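Local coordinates for stringent starvation protein B (Caulobacter vibrioides, PDB 2QAS) that probably acts as a dimeric adaptor that recognises ssrA-tagged proteins and delivers them to the ClpX unfoldase for degradation, at residues 44-50 / 111-117. Sequence-based numbering, arbitrary orientation.
Sequences PHHLYIT and TRFYDPS
Strands 47-52 and 110-115, the two inner strands of the antiparallel four-stranded sheet, pair here through Y48 with Y114 and T50 with R112. Both are hydrogen-bonded pairs; Y48 N reaches Y114 O at 2.9 Å. At the far end T111 and R112 both face T50, whose O takes T111 N at 2.9 Å and R112 N only weakly.

I49 and F113, a non-hydrogen-bonded pair, point to the face covered by helix 16-35. With CG anti to the backbone N (chi1 -176°), the F113 ring leans off the sheet and toward the L47 end: I49 CD1 meets its edge, and L47 CD2 lies 3.6 Å from F113 CZ. Apolar residues suit this buried face, where F113 also packs on V28 and A31. On the other face, proline's CH groups suit two rings: P116 CG packs 3.5 Å from Y48 CE1, and P116 CD sits over one face of the H46 imidazole (CH-pi).

At the 115 end, polar groups meet. D115, with two carboxylate oxygens, serves three donors: OD2 takes H45 ND1 (2.7 Å) on its syn side, 30° out of the carboxylate plane, and Y16 OH of the second subunit; OD1 takes S117 N, closing an Asx turn. P44 O accepts H46 ND1 in the carbonyl plane and S117 OG from above it. Central antiparallel pairing with a classic beta bulge at one end and a His-carboxylate hydrogen bond at the subunit interface thus characterises this part of the SspB fold.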
ATOM      1  N   PRO A  44     -15.845   2.779 -18.533  1.00 69.93           N
ATOM      2  CA  PRO A  44     -16.718   1.714 -18.020  1.00 67.16           C
ATOM      3  C   PRO A  44     -16.312   1.091 -16.683  1.00 64.31           C
ATOM      4  O   PRO A  44     -16.757  -0.007 -16.353  1.00 64.36           O
ATOM      5  CB  PRO A  44     -16.670   0.686 -19.140  1.00 67.23           C
ATOM      6  CG  PRO A  44     -15.221   0.752 -19.536  1.00 66.43           C
ATOM      7  CD  PRO A  44     -14.966   2.256 -19.596  1.00 68.36           C
ATOM      8  N   HIS A  45     -15.472   1.774 -15.915  1.00 61.94           N
ATOM      9  CA  HIS A  45     -15.026   1.231 -14.633  1.00 58.78           C
ATOM     10  C   HIS A  45     -16.138   1.051 -13.603  1.00 56.03           C
ATOM     11  O   HIS A  45     -16.975   1.930 -13.411  1.00 54.95           O
ATOM     12  CB  HIS A  45     -13.935   2.123 -14.034  1.00 59.16           C
ATOM     13  CG  HIS A  45     -12.648   2.100 -14.797  1.00 59.86           C
ATOM     14  ND1 HIS A  45     -11.738   1.070 -14.690  1.00 60.87           N
ATOM     15  CD2 HIS A  45     -12.124   2.975 -15.688  1.00 59.96           C
ATOM     16  CE1 HIS A  45     -10.708   1.311 -15.481  1.00 59.69           C
ATOM     17  NE2 HIS A  45     -10.918   2.460 -16.098  1.00 61.90           N
ATOM     18  N   HIS A  46     -16.145  -0.117 -12.970  1.00 54.31           N
ATOM     19  CA  HIS A  46     -17.091  -0.442 -11.914  1.00 54.13           C
ATOM     20  C   HIS A  46     -16.389  -1.410 -10.971  1.00 53.67           C
ATOM     21  O   HIS A  46     -15.433  -2.081 -11.372  1.00 52.55           O
ATOM     22  CB  HIS A  46     -18.399  -1.029 -12.464  1.00 56.25           C
ATOM     23  CG  HIS A  46     -18.223  -2.199 -13.378  1.00 57.72           C
ATOM     24  ND1 HIS A  46     -17.647  -2.089 -14.627  1.00 57.09           N
ATOM     25  CD2 HIS A  46     -18.587  -3.496 -13.242  1.00 58.29           C
ATOM     26  CE1 HIS A  46     -17.664  -3.269 -15.220  1.00 57.65           C
ATOM     27  NE2 HIS A  46     -18.229  -4.140 -14.402  1.00 59.78           N
ATOM     28  N   LEU A  47     -16.848  -1.495  -9.724  1.00 52.08           N
ATOM     29  CA  LEU A  47     -16.162  -2.349  -8.761  1.00 51.75           C
ATOM     30  C   LEU A  47     -16.938  -3.483  -8.120  1.00 50.51           C
ATOM     31  O   LEU A  47     -18.132  -3.387  -7.892  1.00 51.08           O
ATOM     32  CB  LEU A  47     -15.571  -1.477  -7.639  1.00 50.87           C
ATOM     33  CG  LEU A  47     -14.935  -0.141  -8.062  1.00 51.70           C
ATOM     34  CD1 LEU A  47     -14.439   0.608  -6.842  1.00 50.73           C
ATOM     35  CD2 LEU A  47     -13.786  -0.384  -9.030  1.00 52.38           C
ATOM     36  N   TYR A  48     -16.221  -4.561  -7.827  1.00 50.53           N
ATOM     37  CA  TYR A  48     -16.779  -5.712  -7.144  1.00 49.80           C
ATOM     38  C   TYR A  48     -15.984  -5.808  -5.848  1.00 51.36           C
ATOM     39  O   TYR A  48     -14.775  -6.028  -5.871  1.00 52.38           O
ATOM     40  CB  TYR A  48     -16.598  -6.991  -7.955  1.00 48.85           C
ATOM     41  CG  TYR A  48     -17.618  -7.165  -9.053  1.00 52.05           C
ATOM     42  CD1 TYR A  48     -17.526  -6.453 -10.249  1.00 51.81           C
ATOM     43  CD2 TYR A  48     -18.714  -8.016  -8.875  1.00 56.06           C
ATOM     44  CE1 TYR A  48     -18.498  -6.575 -11.243  1.00 53.69           C
ATOM     45  CE2 TYR A  48     -19.694  -8.150  -9.859  1.00 57.25           C
ATOM     46  CZ  TYR A  48     -19.581  -7.426 -11.041  1.00 58.19           C
ATOM     47  OH  TYR A  48     -20.562  -7.559 -12.006  1.00 59.22           O
ATOM     48  N   ILE A  49     -16.660  -5.613  -4.726  1.00 50.32           N
ATOM     49  CA  ILE A  49     -16.019  -5.676  -3.425  1.00 52.42           C
ATOM     50  C   ILE A  49     -16.530  -6.894  -2.671  1.00 53.72           C
ATOM     51  O   ILE A  49     -17.740  -7.079  -2.539  1.00 53.06           O
ATOM     52  CB  ILE A  49     -16.367  -4.438  -2.558  1.00 54.90           C
ATOM     53  CG1 ILE A  49     -16.098  -3.148  -3.328  1.00 54.09           C
ATOM     54  CG2 ILE A  49     -15.581  -4.476  -1.267  1.00 54.11           C
ATOM     55  CD1 ILE A  49     -14.693  -2.995  -3.731  1.00 56.90           C
ATOM     56  N   THR A  50     -15.624  -7.726  -2.171  1.00 54.47           N
ATOM     57  CA  THR A  50     -16.057  -8.887  -1.409  1.00 55.53           C
ATOM     58  C   THR A  50     -15.535  -8.731   0.008  1.00 55.40           C
ATOM     59  O   THR A  50     -14.380  -8.376   0.204  1.00 56.50           O
ATOM     60  CB  THR A  50     -15.520 -10.192  -2.014  1.00 57.00           C
ATOM     61  OG1 THR A  50     -15.851 -10.244  -3.409  1.00 57.76           O
ATOM     62  CG2 THR A  50     -16.139 -11.388  -1.314  1.00 56.03           C
ATOM     63  N   THR A 111     -11.754  -8.926   1.306  1.00 57.97           N
ATOM     64  CA  THR A 111     -11.059 -10.150   0.949  1.00 58.08           C
ATOM     65  C   THR A 111     -10.822 -10.201  -0.557  1.00 59.10           C
ATOM     66  O   THR A 111     -10.000 -10.974  -1.039  1.00 58.68           O
ATOM     67  CB  THR A 111     -11.837 -11.413   1.386  1.00 58.27           C
ATOM     68  OG1 THR A 111     -12.998 -11.574   0.572  1.00 61.86           O
ATOM     69  CG2 THR A 111     -12.267 -11.300   2.838  1.00 60.13           C
ATOM     70  N   ARG A 112     -11.530  -9.372  -1.313  1.00 60.28           N
ATOM     71  CA  ARG A 112     -11.325  -9.382  -2.751  1.00 61.20           C
ATOM     72  C   ARG A 112     -11.755  -8.078  -3.405  1.00 60.61           C
ATOM     73  O   ARG A 112     -12.697  -7.430  -2.954  1.00 62.93           O
ATOM     74  CB  ARG A 112     -12.079 -10.553  -3.382  1.00 64.01           C
ATOM     75  CG  ARG A 112     -11.583 -10.901  -4.772  1.00 68.65           C
ATOM     76  CD  ARG A 112     -12.708 -11.364  -5.678  1.00 73.33           C
ATOM     77  NE  ARG A 112     -12.226 -11.640  -7.030  1.00 79.32           N
ATOM     78  CZ  ARG A 112     -13.009 -11.722  -8.103  1.00 81.95           C
ATOM     79  NH1 ARG A 112     -14.323 -11.545  -7.984  1.00 81.61           N
ATOM     80  NH2 ARG A 112     -12.480 -11.977  -9.299  1.00 82.03           N
ATOM     81  N   PHE A 113     -11.046  -7.698  -4.463  1.00 59.29           N
ATOM     82  CA  PHE A 113     -11.325  -6.477  -5.206  1.00 58.86           C
ATOM     83  C   PHE A 113     -11.189  -6.794  -6.684  1.00 57.19           C
ATOM     84  O   PHE A 113     -10.215  -7.424  -7.086  1.00 56.57           O
ATOM     85  CB  PHE A 113     -10.323  -5.384  -4.847  1.00 60.50           C
ATOM     86  CG  PHE A 113     -10.612  -4.070  -5.508  1.00 63.15           C
ATOM     87  CD1 PHE A 113     -11.657  -3.263  -5.052  1.00 62.45           C
ATOM     88  CD2 PHE A 113      -9.865  -3.649  -6.608  1.00 64.00           C
ATOM     89  CE1 PHE A 113     -11.956  -2.055  -5.684  1.00 63.76           C
ATOM     90  CE2 PHE A 113     -10.153  -2.443  -7.253  1.00 63.75           C
ATOM     91  CZ  PHE A 113     -11.204  -1.643  -6.789  1.00 65.31           C
ATOM     92  N   TYR A 114     -12.147  -6.353  -7.493  1.00 56.03           N
ATOM     93  CA  TYR A 114     -12.106  -6.638  -8.921  1.00 55.41           C
ATOM     94  C   TYR A 114     -12.824  -5.594  -9.774  1.00 54.58           C
ATOM     95  O   TYR A 114     -13.954  -5.215  -9.481  1.00 54.85           O
ATOM     96  CB  TYR A 114     -12.720  -8.030  -9.182  1.00 56.82           C
ATOM     97  CG  TYR A 114     -12.587  -8.509 -10.615  1.00 57.89           C
ATOM     98  CD1 TYR A 114     -11.332  -8.647 -11.205  1.00 58.72           C
ATOM     99  CD2 TYR A 114     -13.715  -8.789 -11.396  1.00 60.43           C
ATOM    100  CE1 TYR A 114     -11.191  -9.048 -12.537  1.00 62.09           C
ATOM    101  CE2 TYR A 114     -13.587  -9.192 -12.747  1.00 60.83           C
ATOM    102  CZ  TYR A 114     -12.319  -9.318 -13.305  1.00 62.75           C
ATOM    103  OH  TYR A 114     -12.157  -9.707 -14.620  1.00 64.40           O
ATOM    104  N   ASP A 115     -12.154  -5.124 -10.822  1.00 53.94           N
ATOM    105  CA  ASP A 115     -12.736  -4.163 -11.753  1.00 55.32           C
ATOM    106  C   ASP A 115     -12.702  -4.842 -13.119  1.00 57.75           C
ATOM    107  O   ASP A 115     -11.694  -4.794 -13.814  1.00 60.67           O
ATOM    108  CB  ASP A 115     -11.916  -2.875 -11.824  1.00 52.03           C
ATOM    109  CG  ASP A 115     -12.517  -1.852 -12.788  1.00 54.52           C
ATOM    110  OD1 ASP A 115     -13.320  -2.238 -13.670  1.00 57.81           O
ATOM    111  OD2 ASP A 115     -12.182  -0.653 -12.679  1.00 52.81           O
ATOM    112  N   PRO A 116     -13.805  -5.489 -13.515  1.00 59.21           N
ATOM    113  CA  PRO A 116     -13.952  -6.201 -14.792  1.00 60.63           C
ATOM    114  C   PRO A 116     -13.478  -5.468 -16.049  1.00 61.54           C
ATOM    115  O   PRO A 116     -13.053  -6.107 -17.004  1.00 61.70           O
ATOM    116  CB  PRO A 116     -15.454  -6.493 -14.851  1.00 59.22           C
ATOM    117  CG  PRO A 116     -15.799  -6.700 -13.431  1.00 60.22           C
ATOM    118  CD  PRO A 116     -15.052  -5.575 -12.733  1.00 60.58           C
ATOM    119  N   SER A 117     -13.562  -4.138 -16.048  1.00 63.26           N
ATOM    120  CA  SER A 117     -13.181  -3.326 -17.205  1.00 64.88           C
ATOM    121  C   SER A 117     -11.737  -3.435 -17.679  1.00 66.54           C
ATOM    122  O   SER A 117     -11.464  -3.396 -18.889  1.00 66.39           O
ATOM    123  CB  SER A 117     -13.504  -1.856 -16.942  1.00 65.30           C
ATOM    124  OG  SER A 117     -14.887  -1.616 -17.126  1.00 67.16           O
TER
HETATM  125  O   HOH W   1     -14.859  -9.117  -5.798  1.00 61.00           O